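Local coordinates for protein phosphoinositol-specific phospholipase C (Pseudomonas sp., PDB 5FYP) that probably cleaves phosphoinositide lipids between glycerol and phosphate in a calcium-dependent reaction, as a bacterial phospholipase C of the TIM-barrel clan, at residues N35-V40 against R45-D50; K102-S105 against G110-P113. All coordinates share one frame; numbering follows the deposited sequence. Where two conformers were deposited one is given.

Interaction 1: N35-V40 against R45-D50. With CA (calcium ion), chain I.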
loop_
_atom_site.group_PDB
_atom_site.type_symbol
_atom_site.label_atom_id
_atom_site.label_comp_id
_atom_site.label_asym_id
_atom_site.label_seq_id
_atom_site.Cartn_x
_atom_site.Cartn_y
_atom_site.Cartn_z
ATOM N N ASN A 35 14.451 -10.943 9.093
ATOM C CA ASN A 35 15.747 -10.520 9.638
ATOM C C ASN A 35 16.145 -9.118 9.153
ATOM O O ASN A 35 16.685 -8.333 9.914
ATOM C CB ASN A 35 16.804 -11.566 9.351
ATOM C CG ASN A 35 16.582 -12.863 10.149
ATOM O OD1 ASN A 35 15.893 -12.882 11.188
ATOM N ND2 ASN A 35 17.154 -13.953 9.666
ATOM N N THR A 36 15.813 -8.820 7.899
ATOM C CA THR A 36 15.988 -7.484 7.329
ATOM C C THR A 36 14.740 -7.146 6.541
ATOM O O THR A 36 14.077 -8.030 5.974
ATOM C CB THR A 36 17.211 -7.381 6.412
ATOM O OG1 THR A 36 16.964 -8.164 5.252
ATOM C CG2 THR A 36 18.496 -7.827 7.106
ATOM N N PHE A 37 14.442 -5.870 6.435
ATOM C CA PHE A 37 13.294 -5.430 5.646
ATOM C C PHE A 37 13.511 -5.832 4.174
ATOM O O PHE A 37 12.596 -6.341 3.523
ATOM C CB PHE A 37 13.100 -3.931 5.792
ATOM C CG PHE A 37 11.758 -3.410 5.312
ATOM C CD1 PHE A 37 10.571 -3.959 5.777
ATOM C CD2 PHE A 37 11.691 -2.354 4.414
ATOM C CE1 PHE A 37 9.352 -3.448 5.362
ATOM C CE2 PHE A 37 10.480 -1.853 3.983
ATOM C CZ PHE A 37 9.314 -2.391 4.467
ATOM N N SER A 38 14.727 -5.615 3.673
ATOM C CA SER A 38 15.021 -5.919 2.271
ATOM C C SER A 38 14.812 -7.399 1.946
ATOM O O SER A 38 14.392 -7.731 0.833
ATOM C CB SER A 38 16.438 -5.480 1.922
ATOM O OG SER A 38 17.417 -6.235 2.590
ATOM N N SER A 39 15.084 -8.290 2.903
ATOM C CA SER A 39 14.930 -9.727 2.664
ATOM C C SER A 39 13.492 -10.120 2.350
ATOM O O SER A 39 13.280 -11.166 1.735
ATOM C CB SER A 39 15.433 -10.551 3.847
ATOM O OG SER A 39 14.589 -10.466 4.967
ATOM N N VAL A 40 12.507 -9.320 2.772
ATOM C CA VAL A 40 11.102 -9.621 2.508
ATOM C C VAL A 40 10.891 -9.740 0.983
ATOM O O VAL A 40 10.074 -10.561 0.510
ATOM C CB VAL A 40 10.191 -8.564 3.135
ATOM C CG1 VAL A 40 8.757 -8.841 2.759
ATOM C CG2 VAL A 40 10.368 -8.554 4.626
ATOM N N ARG A 45 6.140 -9.029 -3.077
ATOM C CA ARG A 45 6.249 -7.710 -3.683
ATOM C C ARG A 45 5.357 -6.672 -3.009
ATOM O O ARG A 45 5.268 -5.561 -3.498
ATOM C CB ARG A 45 6.011 -7.743 -5.198
ATOM C CG ARG A 45 7.051 -8.540 -5.958
ATOM C CD ARG A 45 8.288 -7.739 -6.274
ATOM N NE ARG A 45 9.373 -8.597 -6.817
ATOM C CZ ARG A 45 10.205 -9.300 -6.063
ATOM N NH1 ARG A 45 10.129 -9.278 -4.743
ATOM N NH2 ARG A 45 11.147 -10.037 -6.625
ATOM N N THR A 46 4.758 -7.026 -1.877
ATOM C CA THR A 46 3.903 -6.090 -1.115
ATOM C C THR A 46 4.331 -6.139 0.322
ATOM O O THR A 46 4.268 -7.202 0.967
ATOM C CB THR A 46 2.421 -6.416 -1.326
ATOM O OG1 THR A 46 2.097 -6.252 -2.715
ATOM C CG2 THR A 46 1.536 -5.452 -0.534
ATOM N N LEU A 47 4.744 -4.975 0.832
ATOM C CA LEU A 47 5.362 -4.808 2.167
ATOM C C LEU A 47 4.582 -3.806 2.973
ATOM O O LEU A 47 3.591 -3.251 2.500
ATOM C CB LEU A 47 6.835 -4.324 2.025
ATOM C CG LEU A 47 7.879 -5.363 1.548
ATOM C CD1 LEU A 47 7.684 -6.090 0.259
ATOM C CD2 LEU A 47 9.233 -4.709 1.608
ATOM N N GLU A 48 4.970 -3.601 4.232
ATOM C CA GLU A 48 4.213 -2.734 5.149
ATOM C C GLU A 48 5.170 -2.065 6.122
ATOM O O GLU A 48 6.080 -2.703 6.638
ATOM C CB GLU A 48 3.155 -3.520 5.922
ATOM C CG GLU A 48 2.305 -2.677 6.860
ATOM C CD GLU A 48 1.103 -3.400 7.425
ATOM O OE1 GLU A 48 1.058 -4.641 7.344
ATOM O OE2 GLU A 48 0.203 -2.700 7.974
ATOM N N LEU A 49 4.893 -0.793 6.396
ATOM C CA LEU A 49 5.589 0.013 7.382
ATOM C C LEU A 49 4.570 0.715 8.252
ATOM O O LEU A 49 3.713 1.420 7.729
ATOM C CB LEU A 49 6.494 1.062 6.702
ATOM C CG LEU A 49 7.679 0.488 5.957
ATOM C CD1 LEU A 49 8.235 1.442 4.931
ATOM C CD2 LEU A 49 8.761 0.040 6.939
ATOM N N ASP A 50 4.707 0.596 9.585
ATOM C CA ASP A 50 3.913 1.395 10.520
ATOM C C ASP A 50 4.737 2.613 10.906
ATOM O O ASP A 50 5.888 2.458 11.361
ATOM C CB ASP A 50 3.594 0.606 11.796
ATOM C CG ASP A 50 2.613 -0.539 11.590
ATOM O OD1 ASP A 50 2.021 -0.656 10.518
ATOM O OD2 ASP A 50 2.453 -1.335 12.550
HETATM CA CA CA I . 0.325 -2.220 10.314
HETATM O O HOH W 1 -0.080 -2.304 12.698
HETATM O O HOH W 2 -1.554 -3.681 10.648
#
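The barrel strand that carries two calcium ligands, E48 and D50, is packed on its other side by F37 and V40, which come from the turn ahead of it. F37 meets the strand with the far end of its ring. CD2 of L47 sits over one ring face, 4.0 Å from the ring centroid and 22° off its normal, a CH-pi contact. CD2 of L49 approaches CZ of F37 obliquely at 3.5 Å. With CG anti to the backbone N (chi1 -165°), the F37 ring reaches both leucines at once; a broad flat residue suits a place shared by two branched ones. V40 and L47 meet tip to tip, CG1 of V40 lying 3.8 Å from CG of L47. The rim atom CE1 of F37 also comes obliquely to within 3.6 Å of E48 O, a buried oxygen without a polar partner in the model.

The turn is held by its own hydroxyls: T36 OG1 accepts from S39 N, an ST motif, while S39 OG bonds to T36 O at 2.7 Å. Small hydroxyl residues fit here because they can bond back to the nearby backbone.

Alternation along the strand sends E48 the other way. Its extended chain, with CG anti to N (chi1 -178°), brings OE2 to 2.4 Å from the calcium ion, and OD1 of D50 binds at 2.3 Å. Two waters, N27 and D119 complete the site; water 1 also donates to OD2 of D50, and R260 forms a salt bridge with OE1 of E48.

Helix 94-107 touches F37 through V101 and L49 through C97 and L98, while strand 114-120 lies beside L47 and L49, and strand 20-25 meets T46 and E48.

Interaction 2: K102-S105 against G110-P113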
loop_
_atom_site.group_PDB
_atom_site.type_symbol
_atom_site.label_atom_id
_atom_site.label_comp_id
_atom_site.label_asym_id
_atom_site.label_seq_id
_atom_site.Cartn_x
_atom_site.Cartn_y
_atom_site.Cartn_z
ATOM N N LYS A 102 13.997 1.292 -2.176
ATOM C CA LYS A 102 14.547 1.988 -3.344
ATOM C C LYS A 102 15.823 1.289 -3.850
ATOM O O LYS A 102 16.004 1.048 -5.036
ATOM C CB LYS A 102 14.798 3.435 -2.969
ATOM C CG LYS A 102 15.135 4.343 -4.140
ATOM C CD LYS A 102 16.588 4.410 -4.457
ATOM C CE LYS A 102 16.814 5.469 -5.518
ATOM N NZ LYS A 102 18.181 5.453 -6.066
ATOM N N ASN A 103 16.700 0.951 -2.910
ATOM C CA ASN A 103 17.941 0.270 -3.250
ATOM C C ASN A 103 17.712 -1.124 -3.833
ATOM O O ASN A 103 18.352 -1.491 -4.801
ATOM C CB ASN A 103 18.853 0.191 -2.031
ATOM C CG ASN A 103 19.411 1.542 -1.622
ATOM O OD1 ASN A 103 19.527 2.460 -2.431
ATOM N ND2 ASN A 103 19.749 1.671 -0.356
ATOM N N TRP A 104 16.788 -1.888 -3.246
ATOM C CA TRP A 104 16.454 -3.201 -3.806
ATOM C C TRP A 104 15.942 -3.016 -5.235
ATOM O O TRP A 104 16.338 -3.731 -6.162
ATOM C CB TRP A 104 15.427 -3.936 -2.927
ATOM C CG TRP A 104 15.123 -5.322 -3.421
ATOM C CD1 TRP A 104 15.669 -6.487 -2.958
ATOM C CD2 TRP A 104 14.236 -5.692 -4.479
ATOM N NE1 TRP A 104 15.189 -7.550 -3.647
ATOM C CE2 TRP A 104 14.317 -7.092 -4.602
ATOM C CE3 TRP A 104 13.376 -4.977 -5.337
ATOM C CZ2 TRP A 104 13.593 -7.795 -5.558
ATOM C CZ3 TRP A 104 12.669 -5.681 -6.283
ATOM C CH2 TRP A 104 12.756 -7.072 -6.366
ATOM N N SER A 105 15.076 -2.027 -5.430
ATOM C CA SER A 105 14.527 -1.742 -6.770
ATOM C C SER A 105 15.650 -1.442 -7.784
ATOM O O SER A 105 15.679 -2.017 -8.876
ATOM C CB SER A 105 13.553 -0.585 -6.699
ATOM O OG SER A 105 13.169 -0.130 -7.989
ATOM N N GLY A 110 13.531 -4.257 -13.887
ATOM C CA GLY A 110 12.501 -5.119 -14.444
ATOM C C GLY A 110 11.623 -5.772 -13.401
ATOM O O GLY A 110 10.851 -6.661 -13.735
ATOM N N HIS A 111 11.738 -5.341 -12.141
ATOM C CA HIS A 111 10.974 -6.015 -11.121
ATOM C C HIS A 111 9.468 -5.810 -11.256
ATOM O O HIS A 111 8.986 -4.768 -11.722
ATOM C CB HIS A 111 11.443 -5.625 -9.708
ATOM C CG HIS A 111 11.269 -4.174 -9.337
ATOM N ND1 HIS A 111 10.074 -3.632 -8.950
ATOM C CD2 HIS A 111 12.176 -3.174 -9.256
ATOM C CE1 HIS A 111 10.248 -2.354 -8.658
ATOM N NE2 HIS A 111 11.516 -2.055 -8.816
ATOM N N PHE A 112 8.731 -6.819 -10.831
ATOM C CA PHE A 112 7.302 -6.710 -10.641
ATOM C C PHE A 112 7.029 -5.518 -9.725
ATOM O O PHE A 112 7.804 -5.263 -8.795
ATOM C CB PHE A 112 6.809 -8.025 -10.017
ATOM C CG PHE A 112 5.336 -8.113 -9.860
ATOM C CD1 PHE A 112 4.712 -7.549 -8.758
ATOM C CD2 PHE A 112 4.552 -8.744 -10.807
ATOM C CE1 PHE A 112 3.337 -7.577 -8.634
ATOM C CE2 PHE A 112 3.190 -8.810 -10.666
ATOM C CZ PHE A 112 2.579 -8.219 -9.584
ATOM N N PRO A 113 5.967 -4.738 -9.969
ATOM C CA PRO A 113 5.755 -3.543 -9.164
ATOM C C PRO A 113 5.679 -3.846 -7.675
ATOM O O PRO A 113 5.028 -4.818 -7.266
ATOM C CB PRO A 113 4.434 -2.990 -9.692
ATOM C CG PRO A 113 3.774 -4.164 -10.365
ATOM C CD PRO A 113 4.931 -4.900 -10.989
#
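H111 crosses from the loop to helix 94-107, and its side chain can be followed outward from CB, which rests 3.6 Å from CZ3 of W104, at the indole edge. CG, set between the backbone N and the carbonyl carbon (chi1 63°), a torsion that carries the ring across to S105, lies 3.7 Å from the same CZ3 of W104. From CG on, the imidazole and the six-membered ring of W104 form an offset edge-to-face pair, the edge of W104 turned toward the face of H111, with planes at 60°. ND1 turns back to its own loop and donates to F112 O at 2.8 Å, the N-H nearly straight at 170° although it reaches the carbonyl from above its plane. At the tip NE2 meets OG of S105 at 2.7 Å, the hydroxyl lying in the imidazole plane.

Imidazole suits this place because it offers a flat face for the indole and two ring nitrogens pointing different ways. A leucine in its place would probably leave S105 OG and F112 O without these mates and the loop less firmly tied to the helix. As ND1 donates, a neutral ring could accept at NE2 and a charged one would donate; K147, bonded to S105 OG, would be expected to favour the neutral form.

From the N terminus the chain first runs through the turn 35-40 and, after four residues, enters the strand that begins within 45-50; interaction 1 closes this short loop. The chain then goes through helix 94-107, and interaction 2 closes a second short loop where 110-113 leads from the helix into strand 114-120. The two follow in series, neither enclosing nor crossing the other, with centres about 13 Å apart. They meet chiefly at R45: its NH2 lies 3.4 Å from CH2 of W104, and its CD packs against F112 O. Together they tie the strand bearing calcium ligands, the helix beside it and the entry to the parallel neighbouring strand, which supplies D119.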